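Local structure of dehydratase, IlvD/Edd family (Caulobacter crescentus, 5OYN) at residues Glu424-Ala429 against Arg530-Thr535; Ile451-Ile456 against Asp480-Lys485. The protein catalyses the dehydration of D-xylonate to 2-dehydro-3-deoxy-D-arabinonate, and of D-gluconate with similar efficiency, using a [2Fe-2S] cluster and magnesium. All blocks are in the same frame, centred on the assembly; numbering follows the deposited sequence.

In the fold
Far along from the N terminus the chain reaches 424-429, where strand 426-435 of the C-terminal region's mixed sheet begins. It then passes through 451-456, the turn leading into the neighbouring parallel strand 455-460, and comes round to the short helix 480-484, closing a small loop at contact 2. Only with 530-535, at the end of strand 528-532, does contact 1 close the larger loop, so contact 2 is nested inside it. Contact 1 joins two antiparallel strands of the sheet; contact 2 packs the crossover helix on the residues leading into strand 455-460. The two meet where Ala-429 CB packs 3.6 Å from Ile-456 CG2.

Contact 1: residues Glu424-Ala429 against Arg530-Thr535; sequences EGVFEA and RIDLNT
Phe-427 and Ile-531 are joined by a reciprocal pair of backbone bonds, Ile-531 N to Phe-427 O at 2.9 Å and Phe-427 N to Ile-531 O at 3.1 Å. Their side chains lie alongside each other on one face of the sheet. With CG set between its own backbone N and carbonyl carbon (chi1 71°), the Phe-427 ring leans across to Ile-531: CE1 comes 3.5 Å from Ile-531 CB, and CZ meets Ile-531 CG1. Tyr-417 and Leu-418 add to the packing round this ring.

The strands run antiparallel, their axes 4.8 Å apart, and belong to the mixed sheet of the C-terminal region, in which 528-532 lies between 426-435 and 537-540. On the other face, Glu-428 and Arg-530 form a non-hydrogen-bonded pair. Followed outward, Arg-530 CB rests against Glu-428 CG, the extended chain carries CD to 3.5 Å from Glu-428 OE2, and NH1 at the tip reaches the same oxygen in a long salt bridge of 3.8 Å. OE2 lies at the guanidinium edge, in its plane, while the carboxylate plane is turned 85° to it.

Beyond the paired strands, where Gly-425 precedes one and Leu-533 follows the other, Leu-533 N bonds to Gly-425 O at 2.7 Å. Beside it, Asn-534 ND2 gives an almost straight bond (172°) to Glu-424 O, the donor lying in the plane of that carbonyl. ND2 also bonds to Asp-532 OD1, so two acceptors probably hold the amide's rotation. A CB on Gly-425 would run into ND2.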
loop_
_atom_site.group_PDB
_atom_site.type_symbol
_atom_site.label_atom_id
_atom_site.label_comp_id
_atom_site.label_asym_id
_atom_site.label_seq_id
_atom_site.Cartn_x
_atom_site.Cartn_y
_atom_site.Cartn_z
ATOM N N GLU A 424 37.937 -44.355 19.595
ATOM C CA GLU A 424 37.448 -42.980 19.498
ATOM C C GLU A 424 36.705 -42.779 18.190
ATOM O O GLU A 424 37.120 -43.281 17.141
ATOM C CB GLU A 424 38.577 -41.950 19.596
ATOM C CG GLU A 424 39.453 -42.087 20.826
ATOM C CD GLU A 424 40.545 -43.148 20.658
ATOM O OE1 GLU A 424 40.204 -44.340 20.483
ATOM O OE2 GLU A 424 41.746 -42.794 20.715
ATOM N N GLY A 425 35.622 -42.011 18.250
ATOM C CA GLY A 425 34.698 -41.949 17.144
ATOM C C GLY A 425 33.747 -43.117 17.083
ATOM O O GLY A 425 32.933 -43.196 16.150
ATOM N N VAL A 426 33.828 -44.022 18.050
ATOM C CA VAL A 426 33.033 -45.238 18.093
ATOM C C VAL A 426 32.482 -45.362 19.496
ATOM O O VAL A 426 33.176 -45.072 20.478
ATOM C CB VAL A 426 33.870 -46.480 17.726
ATOM C CG1 VAL A 426 33.980 -46.628 16.260
ATOM C CG2 VAL A 426 35.227 -46.271 18.217
ATOM N N PHE A 427 31.226 -45.769 19.584
ATOM C CA PHE A 427 30.553 -45.953 20.856
ATOM C C PHE A 427 29.336 -46.805 20.566
ATOM O O PHE A 427 28.874 -46.894 19.422
ATOM C CB PHE A 427 30.156 -44.616 21.524
ATOM C CG PHE A 427 29.010 -43.878 20.830
ATOM C CD1 PHE A 427 29.240 -43.088 19.710
ATOM C CD2 PHE A 427 27.709 -43.963 21.313
ATOM C CE1 PHE A 427 28.201 -42.418 19.084
ATOM C CE2 PHE A 427 26.657 -43.289 20.677
ATOM C CZ PHE A 427 26.909 -42.521 19.565
ATOM N N GLU A 428 28.839 -47.444 21.612
ATOM C CA GLU A 428 27.631 -48.239 21.529
ATOM C C GLU A 428 26.631 -47.691 22.529
ATOM O O GLU A 428 27.012 -47.276 23.630
ATOM C CB GLU A 428 27.933 -49.720 21.799
ATOM C CG GLU A 428 28.997 -50.293 20.856
ATOM C CD GLU A 428 29.228 -51.789 21.040
ATOM O OE1 GLU A 428 29.379 -52.229 22.205
ATOM O OE2 GLU A 428 29.260 -52.514 20.013
ATOM N N ALA A 429 25.355 -47.670 22.137
ATOM C CA ALA A 429 24.304 -47.160 23.004
ATOM C C ALA A 429 23.066 -48.040 22.896
ATOM O O ALA A 429 22.922 -48.856 21.978
ATOM C CB ALA A 429 23.961 -45.704 22.680
ATOM N N ARG A 530 25.577 -49.357 17.323
ATOM C CA ARG A 530 27.016 -49.127 17.304
ATOM C C ARG A 530 27.326 -48.093 16.234
ATOM O O ARG A 530 27.093 -48.334 15.041
ATOM C CB ARG A 530 27.779 -50.430 17.047
ATOM C CG ARG A 530 29.171 -50.250 16.453
ATOM C CD ARG A 530 30.086 -51.401 16.821
ATOM N NE ARG A 530 31.432 -51.215 16.283
ATOM C CZ ARG A 530 32.558 -51.320 16.998
ATOM N NH1 ARG A 530 32.514 -51.609 18.302
ATOM N NH2 ARG A 530 33.737 -51.131 16.407
ATOM N N ILE A 531 27.845 -46.944 16.663
ATOM C CA ILE A 531 28.140 -45.826 15.774
ATOM C C ILE A 531 29.646 -45.766 15.584
ATOM O O ILE A 531 30.404 -45.733 16.564
ATOM C CB ILE A 531 27.603 -44.486 16.329
ATOM C CG1 ILE A 531 26.128 -44.583 16.746
ATOM C CG2 ILE A 531 27.776 -43.358 15.310
ATOM C CD1 ILE A 531 25.152 -44.689 15.591
ATOM N N ASP A 532 30.078 -45.735 14.329
ATOM C CA ASP A 532 31.488 -45.583 13.984
ATOM C C ASP A 532 31.582 -44.376 13.064
ATOM O O ASP A 532 31.237 -44.467 11.880
ATOM C CB ASP A 532 32.051 -46.848 13.319
ATOM C CG ASP A 532 33.588 -46.818 13.166
ATOM O OD1 ASP A 532 34.181 -45.710 13.174
ATOM O OD2 ASP A 532 34.202 -47.911 13.063
ATOM N N LEU A 533 32.059 -43.252 13.607
ATOM C CA LEU A 533 32.198 -42.040 12.806
ATOM C C LEU A 533 33.466 -42.048 11.968
ATOM O O LEU A 533 33.549 -41.285 10.994
ATOM C CB LEU A 533 32.170 -40.784 13.695
ATOM C CG LEU A 533 30.966 -40.620 14.638
ATOM C CD1 LEU A 533 31.090 -39.377 15.479
ATOM C CD2 LEU A 533 29.639 -40.634 13.874
ATOM N N ASN A 534 34.452 -42.885 12.328
ATOM C CA ASN A 534 35.649 -42.998 11.504
ATOM C C ASN A 534 35.334 -43.667 10.182
ATOM O O ASN A 534 35.957 -43.348 9.162
ATOM C CB ASN A 534 36.735 -43.784 12.227
ATOM C CG ASN A 534 37.036 -43.242 13.604
ATOM O OD1 ASN A 534 37.760 -42.252 13.749
ATOM N ND2 ASN A 534 36.504 -43.904 14.633
ATOM N N THR A 535 34.363 -44.583 10.177
ATOM C CA THR A 535 34.085 -45.412 9.013
ATOM C C THR A 535 32.739 -45.116 8.379
ATOM O O THR A 535 32.462 -45.631 7.288
ATOM C CB THR A 535 34.168 -46.918 9.375
ATOM O OG1 THR A 535 33.021 -47.328 10.139
ATOM C CG2 THR A 535 35.446 -47.220 10.163
#

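Contact 2: residues Ile451-Ile456 against Asp480-Lys485; sequences IDERCI and DHLLKK
His-481, near the start of helix 480-484, reaches out to the backbone of Ile-451. Its NE2 gives a weak hydrogen bond to Ile-451 O, 3.1 Å long and bent to 134° at the hydrogen. The oxygen lies at the edge of the imidazole, in the ring plane, with CE1 also close to it. The ring gets there because CG sits between the backbone N and the carbonyl carbon (chi1 79°).

Leu-482 comes next and carries the apolar part of the contact. Its two methyls part over 451-453, each meeting both backbone and side-chain atoms: CD1 packs 3.8 Å from Ile-451 O and 4.0 Å from Ile-451 CG2, whereas CD2 stands 3.9 Å from Glu-453 N and touches Glu-453 CG. The Leu-482 and Ile-451 side chains cross at about a right angle, and Ile-487 also packs on Leu-482. Cut back to an alanine, this position would probably open a gap beside Ile-451 CG2 and Glu-453 CG, and the contact would lose most of its apolar packing.

The helix belongs to a beta-alpha-beta crossover, from strand 455-460 to its parallel neighbour 492-494, and what it packs on is Ile-451 and the first half of the type I turn from Asp-452 to Cys-455, which leads into the first of these strands. Inside the turn, the N-H of Asp-452 gives a straight hydrogen bond to Cys-455 SG, N to SG 3.2 Å, and Cys-455 N bonds back to Asp-452 O.

The residue after Leu-482, Leu-483, packs instead on Arg-184 and Ala-187 of helix 177-187.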
loop_
_atom_site.group_PDB
_atom_site.type_symbol
_atom_site.label_atom_id
_atom_site.label_comp_id
_atom_site.label_asym_id
_atom_site.label_seq_id
_atom_site.Cartn_x
_atom_site.Cartn_y
_atom_site.Cartn_z
ATOM N N ILE A 451 16.338 -44.882 31.625
ATOM C CA ILE A 451 17.219 -44.219 30.671
ATOM C C ILE A 451 18.437 -43.688 31.416
ATOM O O ILE A 451 18.330 -43.223 32.557
ATOM C CB ILE A 451 16.458 -43.096 29.936
ATOM C CG1 ILE A 451 15.128 -43.630 29.384
ATOM C CG2 ILE A 451 17.302 -42.504 28.820
ATOM C CD1 ILE A 451 14.501 -42.768 28.293
ATOM N N ASP A 452 19.605 -43.781 30.789
ATOM C CA ASP A 452 20.822 -43.241 31.388
ATOM C C ASP A 452 21.744 -42.774 30.270
ATOM O O ASP A 452 21.391 -42.824 29.088
ATOM C CB ASP A 452 21.505 -44.262 32.311
ATOM C CG ASP A 452 21.813 -45.607 31.618
ATOM O OD1 ASP A 452 21.979 -45.658 30.372
ATOM O OD2 ASP A 452 21.897 -46.628 32.342
ATOM N N GLU A 453 22.952 -42.360 30.655
ATOM C CA GLU A 453 23.866 -41.679 29.744
ATOM C C GLU A 453 24.262 -42.508 28.526
ATOM O O GLU A 453 24.787 -41.944 27.561
ATOM C CB GLU A 453 25.105 -41.262 30.522
ATOM C CG GLU A 453 24.824 -41.192 32.006
ATOM C CD GLU A 453 26.074 -40.959 32.815
ATOM O OE1 GLU A 453 25.972 -40.344 33.905
ATOM O OE2 GLU A 453 27.157 -41.382 32.349
ATOM N N ARG A 454 24.032 -43.820 28.527
ATOM C CA ARG A 454 24.476 -44.658 27.419
ATOM C C ARG A 454 23.322 -45.113 26.529
ATOM O O ARG A 454 23.443 -46.123 25.827
ATOM C CB ARG A 454 25.267 -45.863 27.936
ATOM C CG ARG A 454 26.171 -45.565 29.136
ATOM C CD ARG A 454 27.343 -44.659 28.788
ATOM N NE ARG A 454 27.902 -44.943 27.465
ATOM C CZ ARG A 454 28.975 -44.331 26.961
ATOM N NH1 ARG A 454 29.614 -43.405 27.678
ATOM N NH2 ARG A 454 29.411 -44.641 25.743
ATOM N N CYS A 455 22.214 -44.376 26.522
ATOM C CA CYS A 455 21.108 -44.641 25.613
ATOM C C CYS A 455 21.209 -43.751 24.377
ATOM O O CYS A 455 21.981 -42.792 24.330
ATOM C CB CYS A 455 19.766 -44.436 26.322
ATOM S SG CYS A 455 19.702 -45.217 27.964
ATOM N N ILE A 456 20.429 -44.099 23.356
ATOM C CA ILE A 456 20.300 -43.292 22.147
ATOM C C ILE A 456 18.814 -43.183 21.809
ATOM O O ILE A 456 18.135 -44.201 21.625
ATOM C CB ILE A 456 21.106 -43.873 20.965
ATOM C CG1 ILE A 456 20.754 -43.147 19.667
ATOM C CG2 ILE A 456 20.890 -45.385 20.824
ATOM C CD1 ILE A 456 21.746 -43.377 18.565
ATOM N N ASP A 480 14.014 -35.769 32.190
ATOM C CA ASP A 480 14.240 -34.693 33.148
ATOM C C ASP A 480 15.311 -35.075 34.160
ATOM O O ASP A 480 16.202 -34.270 34.468
ATOM C CB ASP A 480 12.939 -34.331 33.864
ATOM C CG ASP A 480 11.838 -33.885 32.910
ATOM O OD1 ASP A 480 12.074 -33.829 31.681
ATOM O OD2 ASP A 480 10.721 -33.597 33.400
ATOM N N HIS A 481 15.255 -36.312 34.671
ATOM C CA HIS A 481 16.194 -36.709 35.717
ATOM C C HIS A 481 17.638 -36.585 35.247
ATOM O O HIS A 481 18.511 -36.199 36.032
ATOM C CB HIS A 481 15.872 -38.127 36.216
ATOM C CG HIS A 481 16.354 -39.233 35.325
ATOM N ND1 HIS A 481 15.500 -39.993 34.554
ATOM C CD2 HIS A 481 17.596 -39.738 35.117
ATOM C CE1 HIS A 481 16.197 -40.899 33.888
ATOM N NE2 HIS A 481 17.472 -40.762 34.208
ATOM N N LEU A 482 17.896 -36.850 33.962
ATOM C CA LEU A 482 19.238 -36.668 33.411
ATOM C C LEU A 482 19.570 -35.192 33.210
ATOM O O LEU A 482 20.701 -34.763 33.482
ATOM C CB LEU A 482 19.374 -37.429 32.090
ATOM C CG LEU A 482 19.644 -38.927 32.238
ATOM C CD1 LEU A 482 18.856 -39.730 31.221
ATOM C CD2 LEU A 482 21.126 -39.208 32.120
ATOM N N LEU A 483 18.603 -34.403 32.722
ATOM C CA LEU A 483 18.820 -32.966 32.589
ATOM C C LEU A 483 19.222 -32.357 33.922
ATOM O O LEU A 483 20.165 -31.560 33.987
ATOM C CB LEU A 483 17.563 -32.281 32.043
ATOM C CG LEU A 483 17.396 -32.330 30.519
ATOM C CD1 LEU A 483 15.985 -31.978 30.072
ATOM C CD2 LEU A 483 18.441 -31.456 29.832
ATOM N N LYS A 484 18.533 -32.744 34.999
ATOM C CA LYS A 484 18.847 -32.207 36.317
ATOM C C LYS A 484 20.235 -32.620 36.794
ATOM O O LYS A 484 20.817 -31.921 37.633
ATOM C CB LYS A 484 17.771 -32.624 37.325
ATOM C CG LYS A 484 16.447 -31.871 37.120
ATOM C CD LYS A 484 15.318 -32.374 38.016
ATOM C CE LYS A 484 14.058 -31.519 37.834
ATOM N NZ LYS A 484 12.820 -32.124 38.427
ATOM N N LYS A 485 20.791 -33.709 36.259
ATOM C CA LYS A 485 22.162 -34.103 36.555
ATOM C C LYS A 485 23.187 -33.397 35.674
ATOM O O LYS A 485 24.384 -33.673 35.806
ATOM C CB LYS A 485 22.335 -35.617 36.406
ATOM C CG LYS A 485 21.379 -36.467 37.221
ATOM C CD LYS A 485 21.431 -37.919 36.734
ATOM C CE LYS A 485 20.680 -38.893 37.651
ATOM N NZ LYS A 485 20.470 -40.235 37.009
#